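Nitrogen regulatory protein P-II (Thiomonas intermedia, PDB 5DS7) probably acts as a nucleotide-sensing regulator of other proteins' activity, binding AMP or ADP in the clefts between the subunits of its trimer. Local coordinates at residues K11-L16 / V92-D97; V39-G44 / D60-M65; Y7-L12 / I98-P103. One frame throughout, in Å; residues are numbered along the deposited sequence.

Contacts 1 and 3 are successive lengths of one strand pair, 7-17 with 92-100, with centres about 14 Å apart; they share Lys11 and Leu12. Contact 2 lies beyond the other edge of strand 7-17, its centre about 14 Å from that of contact 1, and the two join where Leu16 O probably accepts a hydrogen bond from Ile64 N at 2.9 Å. Both touch the same AMP: contact 1 meets the base (Phe94 CZ to C2, 3.7 Å), contact 2 the ribose (Leu63 CD1 to O2', 3.4 Å). Contact 3, centred about 25 Å from contact 2 and separated from it by about 6 Å at the nearest atoms, extends the sheet on the other side of the chain's centre.

Contact 1. Residues K11-L16 / V92-D97; sequences KLEIIL and VVFVHD. With AMP (adenosine monophosphate), chain G.
Glu13 lies between Phe94 and His96. Glu13 CB, 4.4 Å from Phe94 CD2, stands on the sheet face that also carries Lys11, Ile15, Val92, Phe94 and His96. With chi1 of Glu13 at -67°, Glu13 CG is anti to the carbonyl carbon and comes within 3.8 Å of His96 CE1. Glu13 CD comes closer to His96 CE1, at 3.5 Å, the carboxylate turned 41° from the ring plane. Glu13 OE2 then reaches the edge of the Phe94 ring at CD2, 3.9 Å away. Glu13 OE1 takes a salt bridge from Lys11 NZ (2.9 Å) on its anti lone pair.

The backbones form an antiparallel ladder between the first and last strands of the PII ferredoxin-like fold; the reciprocal bonds of Glu13 with Phe94 repeat at Lys11-His96 and Ile15-Val92. On the other face, Leu12 CD2 packs on Val95 CG2, beneath helix 75-88.

Glu13 OE2 and His96 NE2 both engage Lys11 of the second subunit, tying the ladder to the trimer interface. A glutamine in place of Glu13 would probably leave Lys11 of this chain and of the second subunit each short of one carboxylate charge. Lys11 CE lies over one face of His96, offset toward its rim, 4.3 Å from the centroid (CH-pi). At the opposite end of the ladder Phe94 CZ meets AMP C2 at the ring edge and Val92 CG1 lies 3.8 Å from AMP C8.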
loop_
_atom_site.group_PDB
_atom_site.type_symbol
_atom_site.label_atom_id
_atom_site.label_comp_id
_atom_site.label_asym_id
_atom_site.label_seq_id
_atom_site.Cartn_x
_atom_site.Cartn_y
_atom_site.Cartn_z
ATOM N N LYS B 11 -3.428 8.502 -5.069
ATOM C CA LYS B 11 -2.201 7.916 -4.591
ATOM C C LYS B 11 -1.803 6.828 -5.590
ATOM O O LYS B 11 -2.580 5.921 -5.880
ATOM C CB LYS B 11 -2.368 7.359 -3.180
ATOM C CG LYS B 11 -1.055 6.921 -2.518
ATOM C CD LYS B 11 -1.294 5.951 -1.370
ATOM C CE LYS B 11 -1.515 4.553 -1.896
ATOM N NZ LYS B 11 -1.554 3.549 -0.796
ATOM N N LEU B 12 -0.609 6.949 -6.154
ATOM C CA LEU B 12 -0.112 5.914 -7.050
ATOM C C LEU B 12 0.741 4.899 -6.315
ATOM O O LEU B 12 1.505 5.271 -5.427
ATOM C CB LEU B 12 0.713 6.536 -8.160
ATOM C CG LEU B 12 0.072 7.654 -8.973
ATOM C CD1 LEU B 12 1.069 8.067 -10.014
ATOM C CD2 LEU B 12 -1.169 7.147 -9.631
ATOM N N GLU B 13 0.605 3.622 -6.676
ATOM C CA GLU B 13 1.582 2.606 -6.283
ATOM C C GLU B 13 2.254 2.111 -7.551
ATOM O O GLU B 13 1.602 1.564 -8.439
ATOM C CB GLU B 13 0.926 1.456 -5.510
ATOM C CG GLU B 13 0.407 1.903 -4.150
ATOM C CD GLU B 13 -0.322 0.811 -3.367
ATOM O OE1 GLU B 13 -0.787 1.097 -2.242
ATOM O OE2 GLU B 13 -0.431 -0.329 -3.867
ATOM N N ILE B 14 3.552 2.339 -7.654
ATOM C CA ILE B 14 4.299 1.995 -8.858
ATOM C C ILE B 14 5.313 0.926 -8.520
ATOM O O ILE B 14 6.184 1.143 -7.686
ATOM C CB ILE B 14 5.006 3.213 -9.447
ATOM C CG1 ILE B 14 4.010 4.376 -9.545
ATOM C CG2 ILE B 14 5.662 2.859 -10.796
ATOM C CD1 ILE B 14 4.653 5.752 -9.459
ATOM N N ILE B 15 5.174 -0.239 -9.147
ATOM C CA ILE B 15 6.011 -1.385 -8.826
ATOM C C ILE B 15 6.880 -1.698 -10.019
ATOM O O ILE B 15 6.358 -1.895 -11.109
ATOM C CB ILE B 15 5.132 -2.589 -8.439
ATOM C CG1 ILE B 15 4.263 -2.210 -7.231
ATOM C CG2 ILE B 15 5.971 -3.817 -8.141
ATOM C CD1 ILE B 15 3.140 -3.188 -6.974
ATOM N N LEU B 16 8.198 -1.698 -9.834
ATOM C CA LEU B 16 9.126 -1.960 -10.931
ATOM C C LEU B 16 10.506 -2.351 -10.384
ATOM O O LEU B 16 10.756 -2.241 -9.184
ATOM C CB LEU B 16 9.230 -0.736 -11.852
ATOM C CG LEU B 16 10.061 0.449 -11.361
ATOM C CD1 LEU B 16 9.915 1.606 -12.330
ATOM C CD2 LEU B 16 9.678 0.877 -9.945
ATOM N N VAL B 92 3.771 -2.394 -12.885
ATOM C CA VAL B 92 2.354 -2.015 -12.902
ATOM C C VAL B 92 2.164 -0.700 -12.150
ATOM O O VAL B 92 2.998 -0.343 -11.326
ATOM C CB VAL B 92 1.461 -3.109 -12.267
ATOM C CG1 VAL B 92 1.498 -4.374 -13.086
ATOM C CG2 VAL B 92 1.910 -3.404 -10.839
ATOM N N VAL B 93 1.102 0.039 -12.460
ATOM C CA VAL B 93 0.723 1.228 -11.686
ATOM C C VAL B 93 -0.725 1.125 -11.227
ATOM O O VAL B 93 -1.613 0.915 -12.044
ATOM C CB VAL B 93 0.863 2.541 -12.494
ATOM C CG1 VAL B 93 0.621 3.728 -11.599
ATOM C CG2 VAL B 93 2.207 2.626 -13.164
ATOM N N PHE B 94 -0.962 1.289 -9.928
ATOM C CA PHE B 94 -2.299 1.242 -9.337
ATOM C C PHE B 94 -2.692 2.649 -8.896
ATOM O O PHE B 94 -1.985 3.241 -8.095
ATOM C CB PHE B 94 -2.346 0.312 -8.114
ATOM C CG PHE B 94 -1.916 -1.103 -8.389
ATOM C CD1 PHE B 94 -2.169 -1.692 -9.612
ATOM C CD2 PHE B 94 -1.266 -1.843 -7.403
ATOM C CE1 PHE B 94 -1.785 -2.978 -9.861
ATOM C CE2 PHE B 94 -0.864 -3.142 -7.642
ATOM C CZ PHE B 94 -1.113 -3.711 -8.879
ATOM N N VAL B 95 -3.811 3.174 -9.382
ATOM C CA VAL B 95 -4.299 4.488 -8.939
ATOM C C VAL B 95 -5.373 4.336 -7.832
ATOM O O VAL B 95 -6.374 3.611 -8.004
ATOM C CB VAL B 95 -4.877 5.298 -10.142
ATOM C CG1 VAL B 95 -5.158 6.780 -9.756
ATOM C CG2 VAL B 95 -3.933 5.224 -11.345
ATOM N N HIS B 96 -5.143 4.970 -6.684
ATOM C CA HIS B 96 -6.104 4.967 -5.571
ATOM C C HIS B 96 -6.716 6.335 -5.364
ATOM O O HIS B 96 -6.064 7.353 -5.620
ATOM C CB HIS B 96 -5.457 4.573 -4.228
ATOM C CG HIS B 96 -4.814 3.221 -4.208
ATOM N ND1 HIS B 96 -3.738 2.895 -5.008
ATOM C CD2 HIS B 96 -5.067 2.127 -3.453
ATOM C CE1 HIS B 96 -3.376 1.645 -4.770
ATOM N NE2 HIS B 96 -4.158 1.162 -3.821
ATOM N N ASP B 97 -7.952 6.358 -4.865
ATOM C CA ASP B 97 -8.526 7.557 -4.267
ATOM C C ASP B 97 -8.113 7.604 -2.811
ATOM O O ASP B 97 -8.234 6.597 -2.119
ATOM C CB ASP B 97 -10.055 7.557 -4.327
ATOM C CG ASP B 97 -10.592 7.826 -5.699
ATOM O OD1 ASP B 97 -9.950 8.569 -6.463
ATOM O OD2 ASP B 97 -11.674 7.290 -6.014
HETATM P P AMP G . 5.154 -8.136 -14.945
HETATM O O1P AMP G . 5.291 -6.761 -15.549
HETATM O O2P AMP G . 3.877 -8.848 -15.315
HETATM O O3P AMP G . 6.434 -8.924 -14.993
HETATM O "O5'" AMP G . 5.002 -7.814 -13.397
HETATM C "C5'" AMP G . 6.143 -7.463 -12.634
HETATM C "C4'" AMP G . 5.813 -7.300 -11.174
HETATM O "O4'" AMP G . 4.630 -6.481 -11.001
HETATM C "C3'" AMP G . 5.480 -8.587 -10.451
HETATM O "O3'" AMP G . 6.647 -9.289 -10.071
HETATM C "C2'" AMP G . 4.658 -8.102 -9.270
HETATM O "O2'" AMP G . 5.508 -7.625 -8.254
HETATM C "C1'" AMP G . 3.899 -6.922 -9.879
HETATM N N9 AMP G . 2.549 -7.321 -10.323
HETATM C C8 AMP G . 2.207 -7.792 -11.541
HETATM N N7 AMP G . 0.883 -8.085 -11.602
HETATM C C5 AMP G . 0.372 -7.821 -10.397
HETATM C C6 AMP G . -0.957 -7.916 -9.781
HETATM N N6 AMP G . -2.005 -8.367 -10.504
HETATM N N1 AMP G . -1.080 -7.549 -8.487
HETATM C C2 AMP G . -0.032 -7.094 -7.775
HETATM N N3 AMP G . 1.207 -6.979 -8.275
HETATM C C4 AMP G . 1.462 -7.322 -9.556
#

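Contact 2. Residues V39-G44 / D60-M65; sequences VGNLSG and DDALIM. With AMP (adenosine monophosphate), chain G.
The flat groups joining Val39-Leu42 to Leu63-Met65 are peptide planes. Over one face of the peptide between Ile64 and Met65 sits Leu42 CD1, 3.6 Å from Met65 N. At the edge of this peptide, the N-H of Met65 bonds to Val39 O, and Val39 N returns a bond to Met65 O.

This hydrogen-bonded antiparallel pair closes the base of a long excursion between strands 36-39 and 63-70, which corresponds to the T-loop of PII proteins. Beyond Val39 the first segment leaves the ladder, and only one further direct backbone bond is made: Leu42 N to Leu63 O, nearly straight at 168°. Asn41, with positive backbone angles of 59° and 49°, makes the turn that brings Leu42 back toward strand 63-70.

Leu42 then packs inward. Leu42 CB rests 4.0 Å from Leu63 CB; with CG anti to the carbonyl carbon, CD1 reaches Met65 CB. Met65 bends at its thioether, setting CE 4.0 Å from Val39 CG2. This end faces the trimer interface, where Val39 meets Val39 of the second subunit.

At the other end of the first segment, Gly44 C lies 3.4 Å from AMP O3', and a CB on this glycine would probably run into AMP O2'. One water links the two backbones, donating to Leu42 O and accepting from Leu63 N at 2.9 Å.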
loop_
_atom_site.group_PDB
_atom_site.type_symbol
_atom_site.label_atom_id
_atom_site.label_comp_id
_atom_site.label_asym_id
_atom_site.label_seq_id
_atom_site.Cartn_x
_atom_site.Cartn_y
_atom_site.Cartn_z
ATOM N N VAL B 39 9.152 1.574 -0.915
ATOM C CA VAL B 39 9.217 0.308 -0.201
ATOM C C VAL B 39 10.169 -0.610 -0.948
ATOM O O VAL B 39 9.955 -0.914 -2.112
ATOM C CB VAL B 39 7.832 -0.366 -0.099
ATOM C CG1 VAL B 39 7.897 -1.598 0.787
ATOM C CG2 VAL B 39 6.826 0.620 0.419
ATOM N N GLY B 40 11.223 -1.055 -0.290
ATOM C CA GLY B 40 12.253 -1.783 -1.001
ATOM C C GLY B 40 12.252 -3.261 -0.711
ATOM O O GLY B 40 11.541 -3.731 0.178
ATOM N N ASN B 41 13.066 -3.990 -1.471
ATOM C CA ASN B 41 13.304 -5.405 -1.238
ATOM C C ASN B 41 12.025 -6.239 -1.304
ATOM O O ASN B 41 11.740 -7.038 -0.413
ATOM C CB ASN B 41 13.982 -5.596 0.115
ATOM C CG ASN B 41 14.748 -6.895 0.197
ATOM O OD1 ASN B 41 15.429 -7.286 -0.755
ATOM N ND2 ASN B 41 14.632 -7.584 1.330
ATOM N N LEU B 42 11.255 -6.032 -2.367
ATOM C CA LEU B 42 10.000 -6.754 -2.579
ATOM C C LEU B 42 10.219 -8.053 -3.327
ATOM O O LEU B 42 11.298 -8.282 -3.885
ATOM C CB LEU B 42 9.018 -5.885 -3.360
ATOM C CG LEU B 42 8.703 -4.544 -2.717
ATOM C CD1 LEU B 42 7.692 -3.838 -3.563
ATOM C CD2 LEU B 42 8.183 -4.775 -1.307
ATOM N N SER B 43 9.198 -8.901 -3.344
ATOM C CA SER B 43 9.185 -10.040 -4.257
ATOM C C SER B 43 7.852 -10.080 -4.984
ATOM O O SER B 43 6.890 -9.432 -4.581
ATOM C CB SER B 43 9.430 -11.351 -3.515
ATOM O OG SER B 43 10.753 -11.419 -3.017
ATOM N N GLY B 44 7.775 -10.829 -6.067
ATOM C CA GLY B 44 6.549 -10.813 -6.841
ATOM C C GLY B 44 6.497 -11.868 -7.917
ATOM O O GLY B 44 7.515 -12.425 -8.329
ATOM N N ASP B 60 19.951 -2.855 -4.705
ATOM C CA ASP B 60 19.292 -1.846 -5.522
ATOM C C ASP B 60 18.613 -2.408 -6.769
ATOM O O ASP B 60 17.822 -1.710 -7.393
ATOM C CB ASP B 60 20.295 -0.780 -5.931
ATOM C CG ASP B 60 20.691 0.107 -4.776
ATOM O OD1 ASP B 60 19.953 0.119 -3.769
ATOM O OD2 ASP B 60 21.730 0.796 -4.879
ATOM N N ASP B 61 18.904 -3.660 -7.122
ATOM C CA ASP B 61 18.275 -4.284 -8.289
ATOM C C ASP B 61 16.939 -4.932 -7.984
ATOM O O ASP B 61 16.195 -5.278 -8.896
ATOM C CB ASP B 61 19.190 -5.347 -8.891
ATOM C CG ASP B 61 20.360 -4.752 -9.628
ATOM O OD1 ASP B 61 20.370 -3.521 -9.835
ATOM O OD2 ASP B 61 21.265 -5.520 -10.003
ATOM N N ALA B 62 16.629 -5.132 -6.712
ATOM C CA ALA B 62 15.379 -5.815 -6.383
ATOM C C ALA B 62 14.180 -4.937 -6.728
ATOM O O ALA B 62 14.311 -3.718 -6.810
ATOM C CB ALA B 62 15.345 -6.185 -4.916
ATOM N N LEU B 63 13.019 -5.556 -6.892
ATOM C CA LEU B 63 11.767 -4.829 -7.051
ATOM C C LEU B 63 11.521 -3.791 -5.954
ATOM O O LEU B 63 11.806 -4.038 -4.780
ATOM C CB LEU B 63 10.572 -5.787 -7.068
ATOM C CG LEU B 63 10.155 -6.525 -8.332
ATOM C CD1 LEU B 63 8.852 -7.241 -8.044
ATOM C CD2 LEU B 63 10.046 -5.618 -9.559
ATOM N N ILE B 64 10.936 -2.658 -6.340
ATOM C CA ILE B 64 10.522 -1.632 -5.383
ATOM C C ILE B 64 9.080 -1.200 -5.657
ATOM O O ILE B 64 8.537 -1.462 -6.724
ATOM C CB ILE B 64 11.456 -0.388 -5.421
ATOM C CG1 ILE B 64 11.333 0.341 -6.760
ATOM C CG2 ILE B 64 12.904 -0.794 -5.179
ATOM C CD1 ILE B 64 12.114 1.658 -6.821
ATOM N N MET B 65 8.490 -0.516 -4.703
ATOM C CA MET B 65 7.187 0.036 -4.907
ATOM C C MET B 65 7.286 1.491 -4.499
ATOM O O MET B 65 7.571 1.797 -3.359
ATOM C CB MET B 65 6.101 -0.690 -4.112
ATOM C CG MET B 65 4.782 0.061 -4.013
ATOM S SD MET B 65 3.375 -0.824 -3.304
ATOM C CE MET B 65 3.917 -1.121 -1.636
HETATM P P AMP G . 5.154 -8.136 -14.945
HETATM O O1P AMP G . 5.291 -6.761 -15.549
HETATM O O2P AMP G . 3.877 -8.848 -15.315
HETATM O O3P AMP G . 6.434 -8.924 -14.993
HETATM O "O5'" AMP G . 5.002 -7.814 -13.397
HETATM C "C5'" AMP G . 6.143 -7.463 -12.634
HETATM C "C4'" AMP G . 5.813 -7.300 -11.174
HETATM O "O4'" AMP G . 4.630 -6.481 -11.001
HETATM C "C3'" AMP G . 5.480 -8.587 -10.451
HETATM O "O3'" AMP G . 6.647 -9.289 -10.071
HETATM C "C2'" AMP G . 4.658 -8.102 -9.270
HETATM O "O2'" AMP G . 5.508 -7.625 -8.254
HETATM C "C1'" AMP G . 3.899 -6.922 -9.879
HETATM N N9 AMP G . 2.549 -7.321 -10.323
HETATM C C8 AMP G . 2.207 -7.792 -11.541
HETATM N N7 AMP G . 0.883 -8.085 -11.602
HETATM C C5 AMP G . 0.372 -7.821 -10.397
HETATM C C6 AMP G . -0.957 -7.916 -9.781
HETATM N N6 AMP G . -2.005 -8.367 -10.504
HETATM N N1 AMP G . -1.080 -7.549 -8.487
HETATM C C2 AMP G . -0.032 -7.094 -7.775
HETATM N N3 AMP G . 1.207 -6.979 -8.275
HETATM C C4 AMP G . 1.462 -7.322 -9.556
HETATM O O HOH W 1 12.759 -8.337 -6.248
#

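Contact 3. Residues Y7-L12 / I98-P103; sequences YPLKKL and IQVGRP
The outer end of the antiparallel pairing between the first and last strands of the PII fold is built here, and it finishes in the turn that leads into the C-terminal tail. Tyr7 pairs with Val100 and Leu9 with Ile98, each through two backbone bonds, with Pro8 and Gln99 as the non-hydrogen-bonded pair between them. The axes of the short segments stand 127° apart, well short of the 180° of a straight antiparallel pair. Gln99 CA also approaches Tyr7 O at 3.1 Å, as a CA-H...O contact.

Pro103 closes the end by folding back over Tyr7. Its CG lies above one face of the phenol ring, 3.6 Å from the centroid and 24° off the normal, a CH-pi contact displaced toward the CG-CD1 side. Pro103 CD follows the same rim, 3.6 Å from Tyr7 CD1. Val100 O, already the acceptor for Tyr7 N, lies at the ring edge, near its plane.

On the sheet face that carries Tyr7, the apolar side chains of Leu9, Ile98 and Val100 follow. Leu9 CD1 abuts both methyls of Val100, CG1 and CG2, each at 3.9 Å. Ile98 has CG1 between its backbone N and carbonyl carbon (chi1 58°); this lays CG1 against Leu9 O at 3.6 Å and brings CG2 and CD1 each to 3.8 Å from Lys11 CB.

Arg102 NH1 donates to Phe86 O of the third subunit, on whose Val93 Val100 packs. Within the chain, Phe106 of the tail touches Leu9 and Val100, Ile98 touches Ala69 of strand 63-70, and Lys10 bonds through its backbone to Val70 of that strand while its side chain touches Val75 at the start of helix 75-88.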
loop_
_atom_site.group_PDB
_atom_site.type_symbol
_atom_site.label_atom_id
_atom_site.label_comp_id
_atom_site.label_asym_id
_atom_site.label_seq_id
_atom_site.Cartn_x
_atom_site.Cartn_y
_atom_site.Cartn_z
ATOM N N TYR B 7 -9.466 16.334 2.260
ATOM C CA TYR B 7 -9.549 16.700 0.859
ATOM C C TYR B 7 -9.165 15.501 0.002
ATOM O O TYR B 7 -8.357 14.676 0.444
ATOM C CB TYR B 7 -8.626 17.884 0.574
ATOM C CG TYR B 7 -8.846 19.099 1.462
ATOM C CD1 TYR B 7 -8.329 19.154 2.758
ATOM C CD2 TYR B 7 -9.544 20.203 0.990
ATOM C CE1 TYR B 7 -8.517 20.277 3.566
ATOM C CE2 TYR B 7 -9.739 21.326 1.786
ATOM C CZ TYR B 7 -9.226 21.360 3.066
ATOM O OH TYR B 7 -9.423 22.477 3.841
ATOM N N PRO B 8 -9.752 15.377 -1.206
ATOM C CA PRO B 8 -9.422 14.244 -2.077
ATOM C C PRO B 8 -8.069 14.409 -2.743
ATOM O O PRO B 8 -7.648 15.515 -3.018
ATOM C CB PRO B 8 -10.538 14.266 -3.123
ATOM C CG PRO B 8 -10.974 15.660 -3.149
ATOM C CD PRO B 8 -10.850 16.180 -1.768
ATOM N N LEU B 9 -7.285 13.430 -3.023
ATOM C CA LEU B 9 -6.173 13.242 -3.935
ATOM C C LEU B 9 -6.272 11.807 -4.429
ATOM O O LEU B 9 -7.136 11.041 -3.971
ATOM C CB LEU B 9 -4.820 13.464 -3.260
ATOM C CG LEU B 9 -4.310 14.785 -2.687
ATOM C CD1 LEU B 9 -2.968 14.525 -1.967
ATOM C CD2 LEU B 9 -4.160 15.867 -3.743
ATOM N N LYS B 10 -5.129 11.682 -5.259
ATOM C CA LYS B 10 -4.843 10.347 -5.769
ATOM C C LYS B 10 -3.551 9.810 -5.141
ATOM O O LYS B 10 -2.677 10.562 -4.722
ATOM C CB LYS B 10 -4.729 10.374 -7.283
ATOM C CG LYS B 10 -5.980 10.863 -7.983
ATOM C CD LYS B 10 -7.040 9.786 -8.038
ATOM C CE LYS B 10 -8.405 10.408 -8.299
ATOM N NZ LYS B 10 -9.428 9.404 -8.641
ATOM N N LYS B 11 -3.428 8.502 -5.069
ATOM C CA LYS B 11 -2.201 7.916 -4.591
ATOM C C LYS B 11 -1.803 6.828 -5.590
ATOM O O LYS B 11 -2.580 5.921 -5.880
ATOM C CB LYS B 11 -2.368 7.359 -3.180
ATOM C CG LYS B 11 -1.055 6.921 -2.518
ATOM C CD LYS B 11 -1.294 5.951 -1.370
ATOM C CE LYS B 11 -1.515 4.553 -1.896
ATOM N NZ LYS B 11 -1.554 3.549 -0.796
ATOM N N LEU B 12 -0.609 6.949 -6.154
ATOM C CA LEU B 12 -0.112 5.914 -7.050
ATOM C C LEU B 12 0.741 4.899 -6.315
ATOM O O LEU B 12 1.505 5.271 -5.427
ATOM C CB LEU B 12 0.713 6.536 -8.160
ATOM C CG LEU B 12 0.072 7.654 -8.973
ATOM C CD1 LEU B 12 1.069 8.067 -10.014
ATOM C CD2 LEU B 12 -1.169 7.147 -9.631
ATOM N N ILE B 98 -7.626 8.744 -2.332
ATOM C CA ILE B 98 -7.381 8.886 -0.892
ATOM C C ILE B 98 -7.885 10.229 -0.397
ATOM O O ILE B 98 -8.320 11.065 -1.185
ATOM C CB ILE B 98 -5.886 8.777 -0.523
ATOM C CG1 ILE B 98 -5.065 9.829 -1.259
ATOM C CG2 ILE B 98 -5.342 7.397 -0.818
ATOM C CD1 ILE B 98 -3.679 9.959 -0.704
ATOM N N GLN B 99 -7.826 10.429 0.913
ATOM C CA GLN B 99 -8.071 11.745 1.483
ATOM C C GLN B 99 -6.881 12.145 2.328
ATOM O O GLN B 99 -6.207 11.290 2.922
ATOM C CB GLN B 99 -9.343 11.760 2.331
ATOM C CG GLN B 99 -10.619 11.413 1.581
ATOM C CD GLN B 99 -11.805 11.338 2.521
ATOM O OE1 GLN B 99 -11.949 10.380 3.289
ATOM N NE2 GLN B 99 -12.653 12.360 2.481
ATOM N N VAL B 100 -6.622 13.447 2.379
ATOM C CA VAL B 100 -5.561 13.991 3.200
ATOM C C VAL B 100 -6.047 15.258 3.897
ATOM O O VAL B 100 -6.992 15.895 3.450
ATOM C CB VAL B 100 -4.309 14.325 2.378
ATOM C CG1 VAL B 100 -3.837 13.098 1.600
ATOM C CG2 VAL B 100 -4.595 15.497 1.406
ATOM N N GLY B 101 -5.383 15.624 4.985
ATOM C CA GLY B 101 -5.751 16.821 5.719
ATOM C C GLY B 101 -4.992 18.073 5.311
ATOM O O GLY B 101 -5.368 19.160 5.717
ATOM N N ARG B 102 -3.941 17.938 4.502
ATOM C CA ARG B 102 -3.115 19.097 4.142
ATOM C C ARG B 102 -2.744 19.133 2.658
ATOM O O ARG B 102 -1.631 18.748 2.281
ATOM C CB ARG B 102 -1.842 19.100 4.986
ATOM C CG ARG B 102 -2.116 19.144 6.480
ATOM C CD ARG B 102 -0.853 18.996 7.285
ATOM N NE ARG B 102 -0.289 17.657 7.165
ATOM C CZ ARG B 102 0.795 17.248 7.809
ATOM N NH1 ARG B 102 1.435 18.079 8.630
ATOM N NH2 ARG B 102 1.241 16.014 7.626
ATOM N N PRO B 103 -3.659 19.601 1.824
ATOM C CA PRO B 103 -3.466 19.615 0.370
ATOM C C PRO B 103 -2.234 20.383 -0.084
ATOM O O PRO B 103 -1.600 20.001 -1.054
ATOM C CB PRO B 103 -4.737 20.293 -0.148
ATOM C CG PRO B 103 -5.729 20.161 0.940
ATOM C CD PRO B 103 -4.950 20.182 2.213
#